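Local coordinates for clavulanic acid biosynthesis oligopeptide binding protein 2 (Streptomyces clavuligerus, PDB 2WOL) that probably binds oligopeptides as an extracellular solute-binding protein linked to clavulanic acid biosynthesis, at residues A[63-68]-A[240-245]; A[59-64]-A[550-555]. One frame throughout, in Å; residues are numbered along the deposited sequence.

How the interactions relate
Both contacts are buried and start from the same piece of chain, helix 54-63 and the loop that follows it, with Leu63 and Asn64 common to the two. Interaction 1 joins that loop to the connection between strands 225-230 and 248-253 of the five-stranded mixed sheet, and its neighbouring arginines are gathered round acidic residues lying outside both segments. Interaction 2 instead brings residues 59-63 of the helix against the 550-555 region near the C-terminus, where the salt bridge is made directly and apolar packing accompanies it. Their centres lie about 8 Å apart, and Arg242 NE probably hydrogen-bonds to Arg61 O at 2.7 Å, which couples the two.

Interaction 1: residues A[63-68]-A[240-245]; sequences LNRTLM and PIRPAL
The guanidinium of Arg242 lies between two side chains: CG of Arg65 sits 3.5 Å above one face, displaced toward the rim, while CG2 of Ile241 lies over the centre of the opposite face. At the edge, in the guanidinium plane, a water accepts from Arg242 NH2 at 2.8 Å and donates to Asn64 O at 2.6 Å, bridging the two segments. Arg65 meets this group with its aliphatic part, CG lying 3.6 Å from Arg242 NH1. Its chain then bends at chi3 (66°), which swings the head toward Pro240 and Thr238; Arg65 NH2 crosses Pro240 at an oblique angle, 3.9 Å from its CD. The two guanidinium planes are inclined at 47°. The Arg242 chain, by contrast, runs extended from CG to NE and carries its head across to the 63-68 loop, where NE bonds to Arg61 O of the preceding helical segment. The two arginines share Asp84, whose OD1 pairs with Arg65 NE and OD2 with Arg242 NH2; Asp239 takes Arg242 NH1, and Thr238 O receives Arg65 NH2. Arg65 NE and Arg242 NH1 lie 3.8 Å apart, and the acidic groups probably balance the paired positive charge, while the buried cluster ties the loop after helix 54-63 to the connection leading into strand 248-253 through the shared Asp84 and a bridging water.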
ATOM      1  N   LEU A  63      -8.453  -0.980 -16.238  1.00  8.63           N
ATOM      2  CA  LEU A  63      -7.765  -1.595 -17.377  1.00  9.29           C
ATOM      3  C   LEU A  63      -7.806  -3.116 -17.401  1.00  9.64           C
ATOM      4  O   LEU A  63      -7.866  -3.719 -18.474  1.00 10.23           O
ATOM      5  CB  LEU A  63      -6.305  -1.131 -17.412  1.00  9.26           C
ATOM      6  CG  LEU A  63      -6.040   0.343 -17.712  1.00  9.75           C
ATOM      7  CD1 LEU A  63      -4.581   0.665 -17.431  1.00 11.29           C
ATOM      8  CD2 LEU A  63      -6.405   0.676 -19.150  1.00 10.85           C
ATOM      9  N   ASN A  64      -7.742  -3.743 -16.234  1.00  9.99           N
ATOM     10  CA  ASN A  64      -7.644  -5.194 -16.181  1.00 10.13           C
ATOM     11  C   ASN A  64      -8.450  -5.797 -15.058  1.00 10.30           C
ATOM     12  O   ASN A  64      -8.412  -5.317 -13.924  1.00 11.55           O
ATOM     13  CB  ASN A  64      -6.183  -5.634 -16.072  1.00 10.05           C
ATOM     14  CG  ASN A  64      -5.424  -5.446 -17.370  1.00  9.76           C
ATOM     15  OD1 ASN A  64      -5.694  -6.125 -18.365  1.00  9.70           O
ATOM     16  ND2 ASN A  64      -4.478  -4.512 -17.374  1.00  9.52           N
ATOM     17  N   ARG A  65      -9.183  -6.852 -15.384  1.00  9.76           N
ATOM     18  CA  ARG A  65      -9.896  -7.618 -14.383  1.00  9.42           C
ATOM     19  C   ARG A  65      -8.975  -8.674 -13.782  1.00  9.28           C
ATOM     20  O   ARG A  65      -7.923  -8.988 -14.341  1.00  9.14           O
ATOM     21  CB  ARG A  65     -11.139  -8.258 -14.996  1.00  9.42           C
ATOM     22  CG  ARG A  65     -12.136  -7.248 -15.545  1.00 10.09           C
ATOM     23  CD  ARG A  65     -13.335  -7.938 -16.164  1.00 10.92           C
ATOM     24  NE  ARG A  65     -14.127  -8.655 -15.171  1.00 10.79           N
ATOM     25  CZ  ARG A  65     -15.286  -9.254 -15.428  1.00 11.59           C
ATOM     26  NH1 ARG A  65     -15.794  -9.230 -16.653  1.00 11.60           N
ATOM     27  NH2 ARG A  65     -15.939  -9.881 -14.459  1.00 11.87           N
ATOM     28  N   THR A  66      -9.377  -9.206 -12.633  1.00  9.04           N
ATOM     29  CA  THR A  66      -8.603 -10.204 -11.906  1.00  9.16           C
ATOM     30  C   THR A  66      -9.576 -11.270 -11.406  1.00  9.08           C
ATOM     31  O   THR A  66     -10.791 -11.084 -11.507  1.00  9.37           O
ATOM     32  CB  THR A  66      -7.842  -9.557 -10.725  1.00  9.22           C
ATOM     33  OG1 THR A  66      -8.719  -8.658 -10.035  1.00  9.84           O
ATOM     34  CG2 THR A  66      -6.635  -8.765 -11.221  1.00  9.26           C
ATOM     35  N   LEU A  67      -9.069 -12.383 -10.887  1.00  8.69           N
ATOM     36  CA  LEU A  67      -9.955 -13.432 -10.365  1.00  8.62           C
ATOM     37  C   LEU A  67     -10.856 -12.872  -9.274  1.00  8.67           C
ATOM     38  O   LEU A  67     -12.077 -13.094  -9.281  1.00  8.61           O
ATOM     39  CB  LEU A  67      -9.157 -14.630  -9.842  1.00  8.58           C
ATOM     40  CG  LEU A  67      -8.513 -15.540 -10.892  1.00  9.07           C
ATOM     41  CD1 LEU A  67      -7.560 -16.507 -10.217  1.00 10.20           C
ATOM     42  CD2 LEU A  67      -9.564 -16.297 -11.696  1.00  9.35           C
ATOM     43  N   MET A  68     -10.233 -12.142  -8.351  1.00  8.84           N
ATOM     44  CA  MET A  68     -10.912 -11.476  -7.245  1.00  8.82           C
ATOM     45  C   MET A  68     -10.609  -9.991  -7.342  1.00  8.86           C
ATOM     46  O   MET A  68      -9.583  -9.607  -7.889  1.00  8.87           O
ATOM     47  CB  MET A  68     -10.398 -12.007  -5.906  1.00  8.97           C
ATOM     48  CG  MET A  68     -10.510 -13.518  -5.744  1.00  9.65           C
ATOM     49  SD  MET A  68     -12.227 -14.071  -5.630  1.00 10.71           S
ATOM     50  CE  MET A  68     -12.712 -13.357  -4.057  1.00 10.74           C
ATOM     51  N   PRO A 240     -19.333  -7.679 -11.956  1.00 14.57           N
ATOM     52  CA  PRO A 240     -20.037  -7.254 -10.743  1.00 14.56           C
ATOM     53  C   PRO A 240     -19.378  -6.074 -10.016  1.00 14.49           C
ATOM     54  O   PRO A 240     -19.890  -5.628  -8.982  1.00 15.24           O
ATOM     55  CB  PRO A 240     -19.980  -8.503  -9.863  1.00 14.61           C
ATOM     56  CG  PRO A 240     -18.674  -9.138 -10.227  1.00 14.82           C
ATOM     57  CD  PRO A 240     -18.449  -8.834 -11.693  1.00 14.68           C
ATOM     58  N   ILE A 241     -18.261  -5.583 -10.550  1.00 13.86           N
ATOM     59  CA  ILE A 241     -17.442  -4.570  -9.872  1.00 13.43           C
ATOM     60  C   ILE A 241     -17.548  -3.185 -10.522  1.00 12.90           C
ATOM     61  O   ILE A 241     -17.698  -2.172  -9.829  1.00 12.98           O
ATOM     62  CB  ILE A 241     -15.929  -4.994  -9.834  1.00 13.53           C
ATOM     63  CG1 ILE A 241     -15.737  -6.427  -9.290  1.00 14.08           C
ATOM     64  CG2 ILE A 241     -15.064  -3.949  -9.092  1.00 13.94           C
ATOM     65  CD1 ILE A 241     -16.004  -6.614  -7.801  1.00 14.95           C
ATOM     66  N   ARG A 242     -17.484  -3.151 -11.851  1.00 11.84           N
ATOM     67  CA  ARG A 242     -17.179  -1.923 -12.583  1.00 11.30           C
ATOM     68  C   ARG A 242     -18.363  -1.322 -13.345  1.00 10.94           C
ATOM     69  O   ARG A 242     -18.883  -1.953 -14.267  1.00 11.05           O
ATOM     70  CB  ARG A 242     -16.017  -2.179 -13.547  1.00 11.03           C
ATOM     71  CG  ARG A 242     -14.762  -2.642 -12.842  1.00 10.60           C
ATOM     72  CD  ARG A 242     -13.732  -3.192 -13.797  1.00  9.76           C
ATOM     73  NE  ARG A 242     -12.643  -3.817 -13.052  1.00  9.22           N
ATOM     74  CZ  ARG A 242     -12.692  -5.046 -12.548  1.00  9.70           C
ATOM     75  NH1 ARG A 242     -13.766  -5.806 -12.739  1.00  8.99           N
ATOM     76  NH2 ARG A 242     -11.663  -5.524 -11.864  1.00 10.04           N
ATOM     77  N   PRO A 243     -18.787  -0.096 -12.967  1.00 10.71           N
ATOM     78  CA  PRO A 243     -19.879   0.566 -13.694  1.00 10.62           C
ATOM     79  C   PRO A 243     -19.489   1.199 -15.031  1.00 10.41           C
ATOM     80  O   PRO A 243     -20.368   1.497 -15.838  1.00 10.38           O
ATOM     81  CB  PRO A 243     -20.338   1.647 -12.716  1.00 10.90           C
ATOM     82  CG  PRO A 243     -19.118   1.993 -11.956  1.00 11.17           C
ATOM     83  CD  PRO A 243     -18.316   0.719 -11.831  1.00 10.59           C
ATOM     84  N   ALA A 244     -18.193   1.431 -15.255  1.00  9.67           N
ATOM     85  CA  ALA A 244     -17.680   1.987 -16.516  1.00  9.50           C
ATOM     86  C   ALA A 244     -18.528   3.130 -17.077  1.00  9.46           C
ATOM     87  O   ALA A 244     -19.039   3.059 -18.198  1.00  9.64           O
ATOM     88  CB  ALA A 244     -17.504   0.884 -17.550  1.00  9.57           C
ATOM     89  N   LEU A 245     -18.661   4.192 -16.292  1.00  9.06           N
ATOM     90  CA  LEU A 245     -19.517   5.315 -16.679  1.00  8.91           C
ATOM     91  C   LEU A 245     -18.932   6.237 -17.760  1.00  9.16           C
ATOM     92  O   LEU A 245     -19.597   6.492 -18.761  1.00  9.20           O
ATOM     93  CB  LEU A 245     -19.978   6.106 -15.448  1.00  9.13           C
ATOM     94  CG  LEU A 245     -20.783   5.313 -14.416  1.00  8.26           C
ATOM     95  CD1 LEU A 245     -21.048   6.152 -13.188  1.00  9.28           C
ATOM     96  CD2 LEU A 245     -22.100   4.771 -14.992  1.00  9.13           C
TER
HETATM   97  O   HOH W   1      -9.018  -4.701 -11.481  1.00 14.80           O

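Interaction 2: residues A[59-64]-A[550-555]; sequences LQRLLN and LYDIQA
A bend at chi3 (66°) in Arg61 turns its guanidinium back toward Asp552, whose CG stands anti to the backbone N (chi1 -165°), which carries the carboxylate toward Arg61. Arg61 grips both oxygens side-on: NE reaches Asp552 OD1 at 2.9 Å, and NH2 reaches Asp552 OD2 at 2.9 Å. Each oxygen is met on its syn side but well out of the carboxylate plane, the two groups being inclined by 42°. Gln554 folds back at chi2, which brings its NE2 to Asp552 OD2 at 3.0 Å from the face of the carboxylate opposite Arg61 NH2. Its amide stands nearly perpendicular to the guanidinium. Beside the polar cluster, Leu62 CD1 packs on Gln554 CB at 3.7 Å and on CG2 of Ile553, setting the 59-63 part of helix 54-63 against the 3-10 segment 553-555. Tyr70 O takes Arg61 NH1. Asp552, the centre of an inverse gamma turn, therefore receives two donors from Arg61 and one from Gln554, so that its buried charge is probably well compensated and the segment near the C-terminus is fastened to the helix by ionic and apolar contacts together.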
ATOM      1  N   LEU A  59      -5.621   2.635 -10.845  1.00  8.29           N
ATOM      2  CA  LEU A  59      -5.901   2.807 -12.270  1.00  8.58           C
ATOM      3  C   LEU A  59      -6.121   1.467 -12.978  1.00  8.29           C
ATOM      4  O   LEU A  59      -6.908   1.376 -13.922  1.00  8.57           O
ATOM      5  CB  LEU A  59      -4.759   3.574 -12.937  1.00  8.91           C
ATOM      6  CG  LEU A  59      -4.878   3.912 -14.421  1.00 10.68           C
ATOM      7  CD1 LEU A  59      -5.985   4.927 -14.672  1.00 11.91           C
ATOM      8  CD2 LEU A  59      -3.546   4.430 -14.917  1.00 12.16           C
ATOM      9  N   GLN A  60      -5.417   0.433 -12.524  1.00  7.73           N
ATOM     10  CA  GLN A  60      -5.562  -0.901 -13.102  1.00  7.42           C
ATOM     11  C   GLN A  60      -6.969  -1.481 -12.957  1.00  7.23           C
ATOM     12  O   GLN A  60      -7.354  -2.380 -13.707  1.00  7.11           O
ATOM     13  CB  GLN A  60      -4.505  -1.859 -12.538  1.00  7.13           C
ATOM     14  CG  GLN A  60      -3.153  -1.733 -13.242  1.00  7.36           C
ATOM     15  CD  GLN A  60      -3.171  -2.237 -14.678  1.00  8.19           C
ATOM     16  OE1 GLN A  60      -4.110  -2.912 -15.108  1.00  9.39           O
ATOM     17  NE2 GLN A  60      -2.122  -1.915 -15.422  1.00  8.11           N
ATOM     18  N   ARG A  61      -7.745  -0.960 -12.009  1.00  7.04           N
ATOM     19  CA  ARG A  61      -9.135  -1.392 -11.863  1.00  7.16           C
ATOM     20  C   ARG A  61      -9.976  -1.025 -13.098  1.00  7.41           C
ATOM     21  O   ARG A  61     -11.013  -1.631 -13.346  1.00  8.17           O
ATOM     22  CB  ARG A  61      -9.752  -0.844 -10.570  1.00  7.30           C
ATOM     23  CG  ARG A  61      -9.284  -1.594  -9.329  1.00  7.22           C
ATOM     24  CD  ARG A  61      -9.577  -0.849  -8.031  1.00  5.86           C
ATOM     25  NE  ARG A  61     -11.003  -0.689  -7.720  1.00  7.42           N
ATOM     26  CZ  ARG A  61     -11.799  -1.649  -7.247  1.00  7.92           C
ATOM     27  NH1 ARG A  61     -11.353  -2.890  -7.069  1.00  7.85           N
ATOM     28  NH2 ARG A  61     -13.066  -1.369  -6.969  1.00  8.71           N
ATOM     29  N   LEU A  62      -9.517  -0.042 -13.870  1.00  7.41           N
ATOM     30  CA  LEU A  62     -10.176   0.323 -15.134  1.00  7.80           C
ATOM     31  C   LEU A  62      -9.699  -0.512 -16.318  1.00  8.14           C
ATOM     32  O   LEU A  62     -10.439  -0.707 -17.287  1.00  8.26           O
ATOM     33  CB  LEU A  62      -9.933   1.797 -15.467  1.00  7.78           C
ATOM     34  CG  LEU A  62     -10.622   2.870 -14.619  1.00  8.04           C
ATOM     35  CD1 LEU A  62      -9.820   3.184 -13.359  1.00  8.52           C
ATOM     36  CD2 LEU A  62     -10.808   4.131 -15.443  1.00  8.57           C
ATOM     37  N   LEU A  63      -8.453  -0.980 -16.238  1.00  8.63           N
ATOM     38  CA  LEU A  63      -7.765  -1.595 -17.377  1.00  9.29           C
ATOM     39  C   LEU A  63      -7.806  -3.116 -17.401  1.00  9.64           C
ATOM     40  O   LEU A  63      -7.866  -3.719 -18.474  1.00 10.23           O
ATOM     41  CB  LEU A  63      -6.305  -1.131 -17.412  1.00  9.26           C
ATOM     42  CG  LEU A  63      -6.040   0.343 -17.712  1.00  9.75           C
ATOM     43  CD1 LEU A  63      -4.581   0.665 -17.431  1.00 11.29           C
ATOM     44  CD2 LEU A  63      -6.405   0.676 -19.150  1.00 10.85           C
ATOM     45  N   ASN A  64      -7.742  -3.743 -16.234  1.00  9.99           N
ATOM     46  CA  ASN A  64      -7.644  -5.194 -16.181  1.00 10.13           C
ATOM     47  C   ASN A  64      -8.450  -5.797 -15.058  1.00 10.30           C
ATOM     48  O   ASN A  64      -8.412  -5.317 -13.924  1.00 11.55           O
ATOM     49  CB  ASN A  64      -6.183  -5.634 -16.072  1.00 10.05           C
ATOM     50  CG  ASN A  64      -5.424  -5.446 -17.370  1.00  9.76           C
ATOM     51  OD1 ASN A  64      -5.694  -6.125 -18.365  1.00  9.70           O
ATOM     52  ND2 ASN A  64      -4.478  -4.512 -17.374  1.00  9.52           N
ATOM     53  N   LEU A 550      -7.537   5.991  -1.173  1.00  8.63           N
ATOM     54  CA  LEU A 550      -7.674   6.859  -2.340  1.00  8.20           C
ATOM     55  C   LEU A 550      -9.072   6.672  -2.907  1.00  7.66           C
ATOM     56  O   LEU A 550      -9.673   5.620  -2.726  1.00  7.35           O
ATOM     57  CB  LEU A 550      -6.662   6.459  -3.422  1.00  8.41           C
ATOM     58  CG  LEU A 550      -5.163   6.516  -3.124  1.00  9.61           C
ATOM     59  CD1 LEU A 550      -4.355   5.891  -4.245  1.00 10.19           C
ATOM     60  CD2 LEU A 550      -4.710   7.935  -2.886  1.00 11.26           C
ATOM     61  N   TYR A 551      -9.581   7.680  -3.607  1.00  7.13           N
ATOM     62  CA  TYR A 551     -10.860   7.551  -4.302  1.00  7.11           C
ATOM     63  C   TYR A 551     -10.841   6.386  -5.284  1.00  6.91           C
ATOM     64  O   TYR A 551      -9.841   6.162  -5.968  1.00  7.05           O
ATOM     65  CB  TYR A 551     -11.166   8.816  -5.093  1.00  7.19           C
ATOM     66  CG  TYR A 551     -11.467  10.068  -4.292  1.00  6.89           C
ATOM     67  CD1 TYR A 551     -11.036  11.316  -4.747  1.00  7.19           C
ATOM     68  CD2 TYR A 551     -12.189  10.013  -3.105  1.00  7.04           C
ATOM     69  CE1 TYR A 551     -11.322  12.479  -4.042  1.00  6.86           C
ATOM     70  CE2 TYR A 551     -12.469  11.164  -2.382  1.00  7.42           C
ATOM     71  CZ  TYR A 551     -12.037  12.393  -2.859  1.00  7.01           C
ATOM     72  OH  TYR A 551     -12.311  13.558  -2.174  1.00  7.53           O
ATOM     73  N   ASP A 552     -11.951   5.656  -5.373  1.00  6.78           N
ATOM     74  CA  ASP A 552     -12.050   4.585  -6.359  1.00  6.86           C
ATOM     75  C   ASP A 552     -12.399   5.179  -7.720  1.00  6.83           C
ATOM     76  O   ASP A 552     -13.568   5.312  -8.083  1.00  6.92           O
ATOM     77  CB  ASP A 552     -13.073   3.533  -5.941  1.00  7.11           C
ATOM     78  CG  ASP A 552     -12.951   2.247  -6.742  1.00  7.48           C
ATOM     79  OD1 ASP A 552     -11.902   2.039  -7.393  1.00  6.96           O
ATOM     80  OD2 ASP A 552     -13.901   1.436  -6.706  1.00  8.99           O
ATOM     81  N   ILE A 553     -11.358   5.548  -8.457  1.00  6.96           N
ATOM     82  CA  ILE A 553     -11.484   6.180  -9.764  1.00  7.00           C
ATOM     83  C   ILE A 553     -12.458   5.449 -10.687  1.00  7.01           C
ATOM     84  O   ILE A 553     -13.271   6.081 -11.351  1.00  6.96           O
ATOM     85  CB  ILE A 553     -10.100   6.279 -10.457  1.00  7.50           C
ATOM     86  CG1 ILE A 553      -9.094   7.027  -9.567  1.00  8.30           C
ATOM     87  CG2 ILE A 553     -10.218   6.891 -11.857  1.00  7.95           C
ATOM     88  CD1 ILE A 553      -9.451   8.469  -9.232  1.00  8.85           C
ATOM     89  N   GLN A 554     -12.372   4.120 -10.721  1.00  7.15           N
ATOM     90  CA  GLN A 554     -13.168   3.325 -11.657  1.00  7.46           C
ATOM     91  C   GLN A 554     -14.680   3.481 -11.458  1.00  7.74           C
ATOM     92  O   GLN A 554     -15.452   3.253 -12.383  1.00  8.05           O
ATOM     93  CB  GLN A 554     -12.752   1.848 -11.617  1.00  7.69           C
ATOM     94  CG  GLN A 554     -13.140   1.088 -10.356  1.00  7.35           C
ATOM     95  CD  GLN A 554     -14.558   0.558 -10.403  1.00  8.57           C
ATOM     96  OE1 GLN A 554     -15.112   0.335 -11.483  1.00  8.73           O
ATOM     97  NE2 GLN A 554     -15.153   0.341  -9.233  1.00  8.13           N
ATOM     98  N   ALA A 555     -15.086   3.860 -10.249  1.00  7.59           N
ATOM     99  CA  ALA A 555     -16.505   4.004  -9.923  1.00  7.59           C
ATOM    100  C   ALA A 555     -17.097   5.337 -10.385  1.00  7.42           C
ATOM    101  O   ALA A 555     -18.318   5.496 -10.435  1.00  7.80           O
ATOM    102  CB  ALA A 555     -16.712   3.837  -8.431  1.00  7.35           C
TER